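Local coordinates for cyclase (Streptomyces sp. R1128, PDB 3TFZ), which probably cyclises and aromatises a poly-beta-ketone intermediate of the R1128 polyketide pathway, as an aromatase/cyclase of the Bet v 1-like superfamily, at residues A17-V27 / R69-I78. Residues are numbered along the deposited sequence; the frame is centred on the assembly and turned at random.
Sequences ADLVWEVLADV and RDLDPARRVI
Trp21 reaches from helix 17-25 into the hairpin turn that joins strands 61-72 and 77-82. Its CG lies anti to the backbone N (chi1 175°), which swings the indole across to the turn. Pro73 CA sits on one face in a CH-pi contact, 3.8 Å from the centroid of the six-membered ring; Ala25 CB lies over the rim of the opposite face. Ile78 CG1 packs 3.5 Å from Trp21 CH2. With an alanine here, a gap would probably open between helix and turn, leaving Pro73 and Ile78 without their aromatic partner. Ala25 CB meets Leu71 CD2, and Leu24 CB meets Ile78 CD1.

Polar contacts hold both ends. Asp18 OD1 lies in the guanidinium plane of Arg76, salt-bridged by NH1 at 2.6 Å and bonded more weakly by NH2; the carboxylate is turned 41° from that plane, and Ala17 CB covers one face. Near the last turn of the helix, the bent chain of Arg69 brings NH2 to Leu24 O (3.0 Å, 165°), with Val27 CG1 over the guanidinium centre; Gln50 and Tyr30 bind its other nitrogens.

The contact joins helix 17-25 to this hairpin in the helix-grip fold, whose curved antiparallel sheet wraps round the long helix 131-164.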
loop_
_atom_site.group_PDB
_atom_site.type_symbol
_atom_site.label_atom_id
_atom_site.label_comp_id
_atom_site.label_asym_id
_atom_site.label_seq_id
_atom_site.Cartn_x
_atom_site.Cartn_y
_atom_site.Cartn_z
ATOM N N ALA A 17 -9.923 -14.533 -0.144
ATOM C CA ALA A 17 -9.180 -14.081 -1.332
ATOM C C ALA A 17 -9.926 -14.468 -2.573
ATOM O O ALA A 17 -9.923 -13.740 -3.512
ATOM C CB ALA A 17 -7.733 -14.621 -1.293
ATOM N N ASP A 18 -10.614 -15.584 -2.559
ATOM C CA ASP A 18 -11.489 -16.043 -3.623
ATOM C C ASP A 18 -12.682 -15.102 -3.877
ATOM O O ASP A 18 -13.060 -14.892 -5.019
ATOM C CB ASP A 18 -11.964 -17.528 -3.373
ATOM C CG ASP A 18 -10.821 -18.554 -3.540
ATOM O OD1 ASP A 18 -9.679 -18.204 -4.002
ATOM O OD2 ASP A 18 -11.001 -19.728 -3.209
ATOM N N LEU A 19 -13.278 -14.531 -2.830
ATOM C CA LEU A 19 -14.337 -13.597 -3.062
ATOM C C LEU A 19 -13.817 -12.264 -3.689
ATOM O O LEU A 19 -14.454 -11.620 -4.604
ATOM C CB LEU A 19 -15.081 -13.412 -1.772
ATOM C CG LEU A 19 -16.309 -12.488 -1.857
ATOM C CD1 LEU A 19 -17.268 -13.100 -2.940
ATOM C CD2 LEU A 19 -16.914 -12.562 -0.508
ATOM N N VAL A 20 -12.640 -11.849 -3.243
ATOM C CA VAL A 20 -11.996 -10.693 -3.807
ATOM C C VAL A 20 -11.649 -10.933 -5.267
ATOM O O VAL A 20 -11.729 -10.042 -6.043
ATOM C CB VAL A 20 -10.752 -10.347 -2.989
ATOM C CG1 VAL A 20 -9.996 -9.196 -3.617
ATOM C CG2 VAL A 20 -11.137 -9.990 -1.531
ATOM N N TRP A 21 -11.184 -12.140 -5.606
ATOM C CA TRP A 21 -10.909 -12.506 -6.963
ATOM C C TRP A 21 -12.202 -12.299 -7.798
ATOM O O TRP A 21 -12.149 -11.631 -8.837
ATOM C CB TRP A 21 -10.433 -13.977 -7.060
ATOM C CG TRP A 21 -10.282 -14.333 -8.545
ATOM C CD1 TRP A 21 -11.083 -15.157 -9.307
ATOM C CD2 TRP A 21 -9.307 -13.771 -9.431
ATOM N NE1 TRP A 21 -10.634 -15.147 -10.624
ATOM C CE2 TRP A 21 -9.583 -14.258 -10.728
ATOM C CE3 TRP A 21 -8.205 -12.882 -9.240
ATOM C CZ2 TRP A 21 -8.789 -13.901 -11.846
ATOM C CZ3 TRP A 21 -7.451 -12.553 -10.289
ATOM C CH2 TRP A 21 -7.711 -13.099 -11.589
ATOM N N GLU A 22 -13.335 -12.893 -7.350
ATOM C CA GLU A 22 -14.582 -12.768 -8.043
ATOM C C GLU A 22 -14.987 -11.331 -8.372
ATOM O O GLU A 22 -15.520 -11.119 -9.434
ATOM C CB GLU A 22 -15.720 -13.479 -7.319
ATOM C CG GLU A 22 -15.567 -15.027 -7.318
ATOM C CD GLU A 22 -16.644 -15.685 -6.505
ATOM O OE1 GLU A 22 -17.686 -14.982 -6.296
ATOM O OE2 GLU A 22 -16.460 -16.885 -6.080
ATOM N N VAL A 23 -14.785 -10.380 -7.447
ATOM C CA VAL A 23 -15.087 -8.993 -7.663
ATOM C C VAL A 23 -14.070 -8.389 -8.736
ATOM O O VAL A 23 -14.477 -7.674 -9.679
ATOM C CB VAL A 23 -15.032 -8.245 -6.306
ATOM C CG1 VAL A 23 -15.019 -6.714 -6.411
ATOM C CG2 VAL A 23 -16.162 -8.743 -5.338
ATOM N N LEU A 24 -12.774 -8.686 -8.601
ATOM C CA LEU A 24 -11.829 -8.216 -9.550
ATOM C C LEU A 24 -12.105 -8.727 -10.946
ATOM O O LEU A 24 -12.035 -7.908 -11.847
ATOM C CB LEU A 24 -10.337 -8.587 -9.154
ATOM C CG LEU A 24 -9.760 -7.987 -7.859
ATOM C CD1 LEU A 24 -8.469 -8.621 -7.551
ATOM C CD2 LEU A 24 -9.639 -6.507 -8.026
ATOM N N ALA A 25 -12.309 -10.067 -11.120
ATOM C CA ALA A 25 -12.532 -10.715 -12.419
ATOM C C ALA A 25 -13.774 -10.213 -13.206
ATOM O O ALA A 25 -13.800 -10.322 -14.484
ATOM C CB ALA A 25 -12.560 -12.268 -12.359
ATOM N N ASP A 26 -14.818 -9.751 -12.510
ATOM C CA ASP A 26 -16.084 -9.452 -13.239
ATOM C C ASP A 26 -16.096 -7.979 -13.693
ATOM O O ASP A 26 -16.773 -7.137 -13.058
ATOM C CB ASP A 26 -17.228 -9.818 -12.274
ATOM C CG ASP A 26 -18.665 -9.606 -12.855
ATOM O OD1 ASP A 26 -18.836 -9.499 -14.097
ATOM O OD2 ASP A 26 -19.621 -9.498 -11.998
ATOM N N VAL A 27 -15.304 -7.641 -14.741
ATOM C CA VAL A 27 -15.323 -6.276 -15.231
ATOM C C VAL A 27 -16.746 -5.730 -15.619
ATOM O O VAL A 27 -16.934 -4.520 -15.611
ATOM C CB VAL A 27 -14.519 -6.018 -16.480
ATOM C CG1 VAL A 27 -13.287 -5.211 -16.284
ATOM C CG2 VAL A 27 -14.501 -7.146 -17.440
ATOM N N ARG A 69 -6.605 -6.860 -20.128
ATOM C CA ARG A 69 -6.463 -7.556 -18.791
ATOM C C ARG A 69 -6.147 -9.015 -18.971
ATOM O O ARG A 69 -6.918 -9.727 -19.645
ATOM C CB ARG A 69 -7.726 -7.430 -17.930
ATOM C CG ARG A 69 -8.084 -5.902 -17.647
ATOM C CD ARG A 69 -9.596 -5.685 -17.442
ATOM N NE ARG A 69 -10.371 -6.742 -16.670
ATOM C CZ ARG A 69 -10.497 -6.783 -15.339
ATOM N NH1 ARG A 69 -9.910 -5.849 -14.577
ATOM N NH2 ARG A 69 -11.221 -7.756 -14.770
ATOM N N ASP A 70 -5.017 -9.454 -18.415
ATOM C CA ASP A 70 -4.641 -10.846 -18.470
ATOM C C ASP A 70 -4.963 -11.388 -17.120
ATOM O O ASP A 70 -4.349 -10.974 -16.163
ATOM C CB ASP A 70 -3.162 -10.999 -18.815
ATOM C CG ASP A 70 -2.866 -10.612 -20.345
ATOM O OD1 ASP A 70 -3.623 -11.106 -21.264
ATOM O OD2 ASP A 70 -1.909 -9.799 -20.652
ATOM N N LEU A 71 -5.944 -12.275 -17.011
ATOM C CA LEU A 71 -6.432 -12.700 -15.715
ATOM C C LEU A 71 -5.832 -14.070 -15.329
ATOM O O LEU A 71 -5.828 -14.980 -16.137
ATOM C CB LEU A 71 -7.987 -12.791 -15.711
ATOM C CG LEU A 71 -8.882 -11.489 -15.771
ATOM C CD1 LEU A 71 -9.097 -11.032 -17.205
ATOM C CD2 LEU A 71 -10.225 -11.806 -15.114
ATOM N N ASP A 72 -5.339 -14.204 -14.098
ATOM C CA ASP A 72 -4.628 -15.420 -13.678
ATOM C C ASP A 72 -5.130 -15.762 -12.284
ATOM O O ASP A 72 -4.567 -15.306 -11.262
ATOM C CB ASP A 72 -3.122 -15.101 -13.633
ATOM C CG ASP A 72 -2.264 -16.322 -13.405
ATOM O OD1 ASP A 72 -1.097 -16.293 -13.814
ATOM O OD2 ASP A 72 -2.726 -17.300 -12.834
ATOM N N PRO A 73 -6.267 -16.470 -12.233
ATOM C CA PRO A 73 -6.882 -16.783 -10.957
ATOM C C PRO A 73 -5.999 -17.684 -10.066
ATOM O O PRO A 73 -6.112 -17.632 -8.848
ATOM C CB PRO A 73 -8.177 -17.493 -11.358
ATOM C CG PRO A 73 -7.992 -17.926 -12.800
ATOM C CD PRO A 73 -7.076 -16.948 -13.403
ATOM N N ALA A 74 -5.095 -18.475 -10.637
ATOM C CA ALA A 74 -4.349 -19.423 -9.810
ATOM C C ALA A 74 -3.287 -18.573 -9.105
ATOM O O ALA A 74 -2.999 -18.759 -7.903
ATOM C CB ALA A 74 -3.747 -20.539 -10.646
ATOM N N ARG A 75 -2.799 -17.586 -9.839
ATOM C CA ARG A 75 -1.722 -16.703 -9.368
ATOM C C ARG A 75 -2.340 -15.532 -8.479
ATOM O O ARG A 75 -1.649 -14.955 -7.627
ATOM C CB ARG A 75 -0.732 -16.423 -10.578
ATOM C CG ARG A 75 0.556 -15.763 -10.288
ATOM C CD ARG A 75 1.895 -16.445 -10.773
ATOM N NE ARG A 75 1.692 -16.626 -12.163
ATOM C CZ ARG A 75 2.210 -17.427 -13.074
ATOM N NH1 ARG A 75 3.286 -18.241 -12.994
ATOM N NH2 ARG A 75 1.525 -17.347 -14.195
ATOM N N ARG A 76 -3.688 -15.374 -8.550
ATOM C CA ARG A 76 -4.522 -14.225 -8.074
ATOM C C ARG A 76 -3.950 -12.836 -8.457
ATOM O O ARG A 76 -3.757 -11.949 -7.579
ATOM C CB ARG A 76 -4.853 -14.226 -6.588
ATOM C CG ARG A 76 -5.159 -15.538 -5.940
ATOM C CD ARG A 76 -5.162 -15.332 -4.378
ATOM N NE ARG A 76 -5.446 -16.558 -3.678
ATOM C CZ ARG A 76 -6.626 -17.154 -3.675
ATOM N NH1 ARG A 76 -7.606 -16.642 -4.363
ATOM N NH2 ARG A 76 -6.822 -18.245 -2.968
ATOM N N VAL A 77 -3.775 -12.660 -9.756
ATOM C CA VAL A 77 -3.151 -11.519 -10.306
ATOM C C VAL A 77 -3.919 -11.147 -11.630
ATOM O O VAL A 77 -4.268 -12.049 -12.427
ATOM C CB VAL A 77 -1.659 -11.874 -10.676
ATOM C CG1 VAL A 77 -1.107 -10.832 -11.691
ATOM C CG2 VAL A 77 -0.776 -11.899 -9.420
ATOM N N ILE A 78 -4.224 -9.856 -11.822
ATOM C CA ILE A 78 -4.682 -9.380 -13.108
ATOM C C ILE A 78 -3.667 -8.391 -13.574
ATOM O O ILE A 78 -3.512 -7.374 -12.911
ATOM C CB ILE A 78 -6.084 -8.755 -13.076
ATOM C CG1 ILE A 78 -7.157 -9.746 -12.509
ATOM C CG2 ILE A 78 -6.435 -8.186 -14.516
ATOM C CD1 ILE A 78 -8.504 -9.110 -12.212
#